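Local coordinates for Alr4995 protein (Nostoc sp., PDB 6LRF) that combines arginine dihydrolase and ornithine cyclodeaminase activities in one chain, probably taking arginine to ornithine and on to proline, at residues T384-E389 against T442-E447; V399-M404 against L418-I423; P12-V17 against P59-P64. All blocks are in the same frame, centred on the assembly; numbering follows the deposited sequence.

Contact 1. Residues T384-E389 against T442-E447; sequences TIYPTE and TIRKTE
Arg444 lays its guanidinium flat over one face of the Tyr386 ring. The planes are 9° apart, and Arg444 CZ stands 3.8 Å from the centroid of the Tyr386 ring, which makes the pair a cation-pi interaction. The methylene before the charge shares the ring: Arg444 CD, also 3.8 Å from the Tyr386 centroid, forms a CH-pi contact. A bend in the arginine chain at chi3 (56°) sets the guanidinium down along the ring toward its hydroxyl end. Ile385 CG1 covers the opposite ring face. Were the ring lost, with an alanine here, the guanidinium would probably keep its bonds to Ser448 and Asp352 but lose its flat support and cation-pi partner, and a gap is likely to open toward Ile385.

Hydrogen bonding centres on Pro387 O, which takes two donors from opposite faces of its carbonyl plane. Ile443 N approaches Pro387 O to 2.8 Å with an N-H...O angle of 161°, and Thr442 OG1 reaches Pro387 O at 3.1 Å. Next to this carbonyl, Thr388 and Thr442 form an antiparallel non-hydrogen-bonded pair with their CA atoms 4.4 Å apart, both side chains on one face of the sheet. Within 384-389, Thr384 OG1 accepts from Tyr386 N at 3.2 Å, an ST turn in the backbone leading into Tyr386.

Apolar contact comes from Ile443, whose CG1 meets Pro387 CB at 3.5 Å. Ile443 CD1 lies 3.6 Å from Glu389 OE2, the two side chains crossing at about a right angle; the Glu389 carboxylate forms a salt bridge with Arg441.

Chemically, the two demands on Arg444 are complementary: its N-H groups bond to Ser448 OG and Asp352 O, while the tyrosine face probably stabilises the charge spread across the guanidinium.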
# COMPACT_ATOMS: atom_id res chain seq x y z
N THR B 384 19.25 -15.13 -22.80
CA THR B 384 18.06 -14.34 -22.50
C THR B 384 16.82 -15.21 -22.77
O THR B 384 16.96 -16.38 -23.15
CB THR B 384 18.01 -13.08 -23.38
OG1 THR B 384 17.81 -13.46 -24.75
CG2 THR B 384 19.33 -12.32 -23.28
N ILE B 385 15.63 -14.65 -22.61
CA ILE B 385 14.43 -15.44 -22.93
C ILE B 385 14.20 -15.54 -24.43
O ILE B 385 13.37 -16.34 -24.88
CB ILE B 385 13.16 -14.85 -22.28
CG1 ILE B 385 12.80 -13.51 -22.94
CG2 ILE B 385 13.32 -14.72 -20.77
CD1 ILE B 385 11.47 -12.91 -22.44
N TYR B 386 14.92 -14.73 -25.21
CA TYR B 386 14.55 -14.54 -26.62
C TYR B 386 15.19 -15.54 -27.57
O TYR B 386 16.30 -16.00 -27.30
CB TYR B 386 14.90 -13.12 -27.06
CG TYR B 386 14.10 -12.11 -26.30
CD1 TYR B 386 12.74 -11.97 -26.54
CD2 TYR B 386 14.69 -11.33 -25.31
CE1 TYR B 386 11.99 -11.06 -25.84
CE2 TYR B 386 13.95 -10.42 -24.60
CZ TYR B 386 12.60 -10.28 -24.87
OH TYR B 386 11.84 -9.37 -24.15
N PRO B 387 14.50 -15.87 -28.68
CA PRO B 387 15.03 -16.79 -29.69
C PRO B 387 16.35 -16.26 -30.23
O PRO B 387 16.44 -15.09 -30.58
CB PRO B 387 13.96 -16.80 -30.79
CG PRO B 387 12.75 -16.23 -30.18
CD PRO B 387 13.21 -15.28 -29.11
N THR B 388 17.35 -17.14 -30.27
CA THR B 388 18.74 -16.75 -30.42
C THR B 388 19.42 -17.64 -31.45
O THR B 388 19.15 -18.84 -31.49
CB THR B 388 19.48 -16.85 -29.05
OG1 THR B 388 18.88 -15.95 -28.10
CG2 THR B 388 20.98 -16.52 -29.18
N GLU B 389 20.27 -17.05 -32.29
CA GLU B 389 21.10 -17.81 -33.22
C GLU B 389 22.58 -17.53 -32.92
O GLU B 389 22.92 -16.43 -32.49
CB GLU B 389 20.77 -17.46 -34.67
CG GLU B 389 19.48 -18.07 -35.22
CD GLU B 389 19.06 -17.52 -36.59
OE1 GLU B 389 19.72 -16.59 -37.11
OE2 GLU B 389 18.06 -18.01 -37.15
N THR B 442 19.80 -12.12 -32.02
CA THR B 442 18.45 -12.49 -31.62
C THR B 442 17.59 -12.62 -32.87
O THR B 442 17.92 -12.07 -33.92
CB THR B 442 17.84 -11.45 -30.68
OG1 THR B 442 16.65 -11.99 -30.10
CG2 THR B 442 17.48 -10.20 -31.47
N ILE B 443 16.47 -13.34 -32.78
CA ILE B 443 15.54 -13.36 -33.89
C ILE B 443 14.14 -13.09 -33.38
O ILE B 443 13.19 -13.79 -33.73
CB ILE B 443 15.60 -14.70 -34.69
CG1 ILE B 443 15.68 -15.91 -33.75
CG2 ILE B 443 16.80 -14.69 -35.63
CD1 ILE B 443 15.75 -17.25 -34.47
N ARG B 444 14.01 -12.06 -32.56
CA ARG B 444 12.70 -11.56 -32.17
C ARG B 444 11.97 -10.99 -33.38
O ARG B 444 12.55 -10.22 -34.16
CB ARG B 444 12.82 -10.50 -31.08
CG ARG B 444 13.70 -10.88 -29.93
CD ARG B 444 13.95 -9.68 -29.04
NE ARG B 444 12.72 -9.06 -28.56
CZ ARG B 444 12.67 -8.08 -27.66
NH1 ARG B 444 13.79 -7.60 -27.13
NH2 ARG B 444 11.50 -7.59 -27.28
N LYS B 445 10.71 -11.36 -33.53
CA LYS B 445 9.89 -10.85 -34.63
C LYS B 445 9.65 -9.35 -34.44
O LYS B 445 9.83 -8.82 -33.34
CB LYS B 445 8.56 -11.61 -34.72
CG LYS B 445 8.69 -13.12 -35.04
CD LYS B 445 9.95 -13.44 -35.87
CE LYS B 445 9.75 -14.60 -36.85
NZ LYS B 445 8.86 -14.27 -38.01
N THR B 446 9.27 -8.67 -35.53
CA THR B 446 9.18 -7.20 -35.55
C THR B 446 8.39 -6.61 -34.37
O THR B 446 8.89 -5.75 -33.65
CB THR B 446 8.54 -6.69 -36.86
OG1 THR B 446 9.05 -7.42 -37.98
CG2 THR B 446 8.82 -5.20 -37.04
N GLU B 447 7.17 -7.10 -34.17
CA GLU B 447 6.29 -6.58 -33.12
C GLU B 447 6.92 -6.73 -31.73
O GLU B 447 6.65 -5.94 -30.83
CB GLU B 447 4.92 -7.27 -33.19
CG GLU B 447 4.74 -8.46 -32.24
CD GLU B 447 3.39 -9.15 -32.40
OE1 GLU B 447 2.37 -8.46 -32.65
OE2 GLU B 447 3.33 -10.39 -32.25

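Contact 2. Residues V399-M404 against L418-I423; sequences VENQRM and LAQCKI
A parallel strand pairing within a mixed sheet joins Glu400 of strand 395-400 to Gln420 of strand 416-422. Glu400 straddles its partner in the usual parallel manner, with both backbone groups bonded to the residues flanking Gln420. Glu400 N donates to Ala419 O at 2.8 Å and 174°, and Cys421 N donates to Glu400 O at 2.9 Å. On the face of Glu400 and Gln420, the Glu400 side chain crosses that of Leu418 at about a right angle, Glu400 OE1 lying 3.4 Å from Leu418 CD1. Val399 packs its two methyls against the other strand, CG2 on Ala419 CB and CG1 on Cys421 CB.

The strand pairing then breaks. Asn401 has left-handed helical backbone angles, and two waters fill in where direct bonds stop: one donates to Asn401 O and Cys421 O, the other to Asn401 OD1 and, at 2.7 Å, to Cys421 O. Cys421 restores a protein link through its sulfur. With chi1 at -162°, SG is swung round beside its own carbonyl carbon and toward the Arg403 backbone, where Arg403 N donates a hydrogen bond to Cys421 SG (3.4 Å, N-H...S angle 165°).

Farther on, Arg403 folds back on its own segment. NE and NH2 grip the carbonyl of Met404 (a selenomethionine) side-on, NE to Met404 O measuring 2.9 Å, with that oxygen close to the guanidinium plane. This fixes the flat group, and Ile423 CG2 rests over one of its faces, 3.7 Å from Arg403 NH1.

Strand 416-422 lies between 395-400 and 407-413, and Gln420 bonds through its backbone to Ala409 of the latter; on the far side of strand 395-400, Val399 bonds to Thr388 of strand 388-392, while Arg403 packs on Met645 of the second subunit.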
# COMPACT_ATOMS: atom_id res chain seq x y z
N VAL B 399 19.53 -21.76 -31.33
CA VAL B 399 19.74 -22.30 -29.98
C VAL B 399 18.45 -22.97 -29.48
O VAL B 399 17.37 -22.38 -29.55
CB VAL B 399 20.20 -21.19 -28.97
CG1 VAL B 399 20.40 -21.76 -27.57
CG2 VAL B 399 21.47 -20.49 -29.47
N GLU B 400 18.58 -24.21 -28.98
CA GLU B 400 17.46 -24.98 -28.45
C GLU B 400 17.34 -24.87 -26.92
O GLU B 400 18.32 -24.56 -26.23
CB GLU B 400 17.59 -26.45 -28.84
CG GLU B 400 17.38 -26.70 -30.32
CD GLU B 400 17.55 -28.16 -30.69
OE1 GLU B 400 17.64 -29.01 -29.77
OE2 GLU B 400 17.58 -28.47 -31.90
N ASN B 401 16.13 -25.13 -26.42
CA ASN B 401 15.82 -25.10 -24.99
C ASN B 401 16.08 -23.74 -24.36
O ASN B 401 16.55 -23.66 -23.22
CB ASN B 401 16.61 -26.18 -24.24
CG ASN B 401 16.35 -27.57 -24.78
OD1 ASN B 401 17.28 -28.35 -24.96
ND2 ASN B 401 15.08 -27.87 -25.07
N GLN B 402 15.76 -22.69 -25.11
CA GLN B 402 16.08 -21.33 -24.69
C GLN B 402 15.49 -20.99 -23.33
O GLN B 402 14.33 -21.23 -23.08
CB GLN B 402 15.57 -20.33 -25.73
CG GLN B 402 16.04 -18.89 -25.51
CD GLN B 402 17.50 -18.69 -25.86
OE1 GLN B 402 17.99 -19.25 -26.84
NE2 GLN B 402 18.20 -17.87 -25.08
N ARG B 403 16.32 -20.46 -22.44
CA ARG B 403 15.81 -19.79 -21.25
C ARG B 403 16.82 -18.77 -20.78
O ARG B 403 17.98 -18.80 -21.18
CB ARG B 403 15.50 -20.77 -20.12
CG ARG B 403 16.65 -21.62 -19.69
CD ARG B 403 16.41 -22.11 -18.25
NE ARG B 403 16.72 -21.03 -17.33
CZ ARG B 403 16.55 -21.07 -16.01
NH1 ARG B 403 16.07 -22.15 -15.43
NH2 ARG B 403 16.89 -20.01 -15.29
N MSE B 404 16.38 -17.86 -19.92
CA MSE B 404 17.30 -16.85 -19.44
C MSE B 404 18.28 -17.45 -18.45
O MSE B 404 18.02 -18.50 -17.84
CB MSE B 404 16.55 -15.68 -18.79
CG MSE B 404 15.88 -16.07 -17.49
SE MSE B 404 15.27 -14.45 -16.52
CE MSE B 404 15.08 -13.21 -18.04
N LEU B 418 24.72 -28.85 -32.83
CA LEU B 418 23.66 -28.58 -31.87
C LEU B 418 24.05 -27.45 -30.91
O LEU B 418 25.11 -27.50 -30.28
CB LEU B 418 23.34 -29.85 -31.08
CG LEU B 418 22.32 -29.67 -29.97
CD1 LEU B 418 20.95 -29.23 -30.54
CD2 LEU B 418 22.22 -30.97 -29.20
N ALA B 419 23.19 -26.44 -30.82
CA ALA B 419 23.39 -25.34 -29.87
C ALA B 419 22.29 -25.42 -28.82
O ALA B 419 21.10 -25.40 -29.14
CB ALA B 419 23.38 -23.99 -30.56
N GLN B 420 22.69 -25.54 -27.56
CA GLN B 420 21.79 -25.81 -26.45
C GLN B 420 21.98 -24.84 -25.29
O GLN B 420 23.06 -24.75 -24.72
CB GLN B 420 22.02 -27.21 -25.90
CG GLN B 420 21.05 -28.28 -26.28
CD GLN B 420 21.50 -29.63 -25.74
OE1 GLN B 420 22.69 -29.96 -25.80
NE2 GLN B 420 20.57 -30.39 -25.20
N CYS B 421 20.91 -24.18 -24.90
CA CYS B 421 20.87 -23.42 -23.68
C CYS B 421 20.85 -24.37 -22.46
O CYS B 421 19.97 -25.23 -22.34
CB CYS B 421 19.64 -22.54 -23.73
SG CYS B 421 19.64 -21.21 -22.64
N LYS B 422 21.82 -24.23 -21.58
CA LYS B 422 21.91 -25.09 -20.40
C LYS B 422 22.13 -24.23 -19.18
O LYS B 422 22.89 -23.27 -19.23
CB LYS B 422 23.06 -26.09 -20.51
CG LYS B 422 22.87 -27.22 -21.52
CD LYS B 422 24.10 -28.09 -21.50
CE LYS B 422 23.81 -29.56 -21.74
NZ LYS B 422 24.89 -30.41 -21.11
N ILE B 423 21.47 -24.56 -18.07
CA ILE B 423 21.77 -23.89 -16.81
C ILE B 423 23.14 -24.35 -16.32
O ILE B 423 23.59 -25.44 -16.67
CB ILE B 423 20.70 -24.16 -15.74
CG1 ILE B 423 20.60 -25.67 -15.47
CG2 ILE B 423 19.35 -23.57 -16.18
CD1 ILE B 423 19.65 -26.04 -14.34
O HOH W 1 17.52 -24.91 -20.82
O HOH W 2 19.54 -27.82 -22.83

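Contact 3. Residues P12-V17 against P59-P64; sequences PDHYDV and PQKGWP
Asp13 meets Pro59 first, its OD2 lying 3.7 Å from Pro59 CG as the two side chains cross obliquely.

His14 follows and carries the largest share of the contact. With chi1 at -50°, CG stands beside the backbone N and the imidazole sets its ND1 side against the Gln60-Lys61 peptide. Lys61 CG sits above the middle of one ring face, 3.4 Å from the centroid of the His14 ring and 12° off its normal, a clear CH-pi contact; Asp13 CB covers the opposite face. His14 ND1 comes within 3.2 Å of Lys61 N, but the angle is too poor for a hydrogen bond. The backbone contributes as well: His14 O receives a CA-H...O contact from Pro64 CA at 3.4 Å.

Tyr15 N bonds back to Pro12 O at 3.3 Å, closing a tight bend around Asp13 and His14. Its ring turns an edge to the other segment, CD1 standing 3.6 Å from Pro64 O with that oxygen in the ring plane. The hydroxyl reaches Glu254 O.

Asp16 offers its backbone, the carbonyl O lying 3.6 Å from Pro64 CB; its carboxylate bonds to His30. The 59-64 segment itself contains a type II beta turn, Gln60 to Trp63, closed by a weak Trp63 N to Gln60 O bond of 3.4 Å. Gly62 supplies the positive phi (93°) of the third position, where a CB would jam against the preceding carbonyl.

In the fold, the contact joins two connecting loops of the N-terminal part of the chain, which probably belongs to the GME-family domain. One runs from strand 6-9 to helix 34-49, where Pro12 packs on Val38 and Trp41; the other leads from strand 53-56 to strand 73-76, and its Gln60 touches Tyr96 of helix 93-103.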
# COMPACT_ATOMS: atom_id res chain seq x y z
N PRO B 12 42.81 37.23 -11.84
CA PRO B 12 41.36 37.45 -11.91
C PRO B 12 40.93 38.83 -12.38
O PRO B 12 39.91 39.32 -11.90
CB PRO B 12 40.91 37.23 -10.46
CG PRO B 12 42.10 37.59 -9.65
CD PRO B 12 43.28 37.15 -10.45
N ASP B 13 41.68 39.44 -13.30
CA ASP B 13 41.42 40.82 -13.73
C ASP B 13 40.01 41.02 -14.30
O ASP B 13 39.42 42.10 -14.16
CB ASP B 13 42.46 41.27 -14.78
CG ASP B 13 43.84 41.54 -14.18
OD1 ASP B 13 44.09 41.16 -13.01
OD2 ASP B 13 44.69 42.14 -14.88
N HIS B 14 39.46 39.98 -14.92
CA HIS B 14 38.11 40.05 -15.49
C HIS B 14 37.27 38.84 -15.09
O HIS B 14 36.45 38.35 -15.86
CB HIS B 14 38.17 40.18 -17.00
CG HIS B 14 39.10 41.26 -17.47
ND1 HIS B 14 40.13 41.03 -18.35
CD2 HIS B 14 39.15 42.58 -17.16
CE1 HIS B 14 40.78 42.16 -18.57
NE2 HIS B 14 40.21 43.11 -17.86
N TYR B 15 37.49 38.36 -13.87
CA TYR B 15 36.74 37.23 -13.38
C TYR B 15 35.38 37.70 -12.90
O TYR B 15 35.23 38.80 -12.35
CB TYR B 15 37.50 36.52 -12.25
CG TYR B 15 36.71 35.43 -11.55
CD1 TYR B 15 36.46 34.21 -12.17
CD2 TYR B 15 36.24 35.62 -10.25
CE1 TYR B 15 35.74 33.21 -11.52
CE2 TYR B 15 35.53 34.63 -9.59
CZ TYR B 15 35.28 33.42 -10.23
OH TYR B 15 34.57 32.44 -9.57
N ASP B 16 34.39 36.85 -13.12
CA ASP B 16 33.00 37.13 -12.79
C ASP B 16 32.25 35.81 -12.96
O ASP B 16 32.81 34.84 -13.48
CB ASP B 16 32.44 38.22 -13.71
CG ASP B 16 31.10 38.78 -13.23
OD1 ASP B 16 30.89 38.88 -12.00
OD2 ASP B 16 30.26 39.13 -14.10
N VAL B 17 31.01 35.75 -12.51
CA VAL B 17 30.13 34.68 -12.93
C VAL B 17 29.15 35.28 -13.94
O VAL B 17 28.13 35.86 -13.56
CB VAL B 17 29.43 34.00 -11.74
CG1 VAL B 17 28.54 32.87 -12.21
CG2 VAL B 17 30.46 33.48 -10.74
N PRO B 59 45.28 37.94 -19.01
CA PRO B 59 43.82 37.91 -18.88
C PRO B 59 43.13 38.67 -20.00
O PRO B 59 43.70 39.60 -20.56
CB PRO B 59 43.56 38.59 -17.52
CG PRO B 59 44.83 39.30 -17.18
CD PRO B 59 45.94 38.53 -17.82
N GLN B 60 41.93 38.24 -20.35
CA GLN B 60 41.20 38.85 -21.46
C GLN B 60 39.77 39.18 -21.02
O GLN B 60 39.10 38.36 -20.39
CB GLN B 60 41.19 37.90 -22.66
CG GLN B 60 42.58 37.45 -23.12
CD GLN B 60 43.37 38.55 -23.80
OE1 GLN B 60 42.80 39.39 -24.50
NE2 GLN B 60 44.69 38.54 -23.62
N LYS B 61 39.32 40.39 -21.34
CA LYS B 61 37.95 40.79 -21.06
C LYS B 61 36.99 39.87 -21.81
O LYS B 61 37.20 39.59 -23.00
CB LYS B 61 37.69 42.24 -21.48
CG LYS B 61 38.13 43.32 -20.48
CD LYS B 61 37.02 44.36 -20.28
CE LYS B 61 37.52 45.76 -19.87
NZ LYS B 61 38.78 45.77 -19.07
N GLY B 62 35.96 39.38 -21.12
CA GLY B 62 34.92 38.58 -21.74
C GLY B 62 35.15 37.08 -21.67
O GLY B 62 34.34 36.30 -22.18
N TRP B 63 36.25 36.68 -21.06
CA TRP B 63 36.55 35.27 -20.83
C TRP B 63 36.96 35.08 -19.38
O TRP B 63 38.13 34.85 -19.08
CB TRP B 63 37.64 34.78 -21.79
CG TRP B 63 37.31 35.12 -23.22
CD1 TRP B 63 37.90 36.07 -24.00
CD2 TRP B 63 36.27 34.53 -24.02
NE1 TRP B 63 37.31 36.09 -25.25
CE2 TRP B 63 36.30 35.16 -25.28
CE3 TRP B 63 35.32 33.53 -23.79
CZ2 TRP B 63 35.43 34.83 -26.31
CZ3 TRP B 63 34.45 33.20 -24.81
CH2 TRP B 63 34.50 33.85 -26.06
N PRO B 64 35.98 35.19 -18.48
CA PRO B 64 36.23 35.19 -17.03
C PRO B 64 36.85 33.89 -16.53
O PRO B 64 37.57 33.89 -15.53
CB PRO B 64 34.84 35.40 -16.44
CG PRO B 64 33.91 34.85 -17.47
CD PRO B 64 34.54 35.19 -18.78

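From the N terminus, contact 3 closes first: its 12-17 and 59-64 segments bracket helix 34-49 and strand 53-56 in the GME-family part of the chain. It is in series with the others, its centre about 58 Å from that of contact 1 and about 64 Å from that of contact 2. Contact 1 opens at 384 and closes at 447, and contact 2 is nested inside that loop, their centres about 13 Å apart. They touch directly, with a probable hydrogen bond from Gln402 NE2 to Thr384 O, and strands 388-392 and 395-400 are sheet neighbours. Together they join strands 440-442, 388-392, 395-400 and 416-422 into one sheet, and both reach the second subunit.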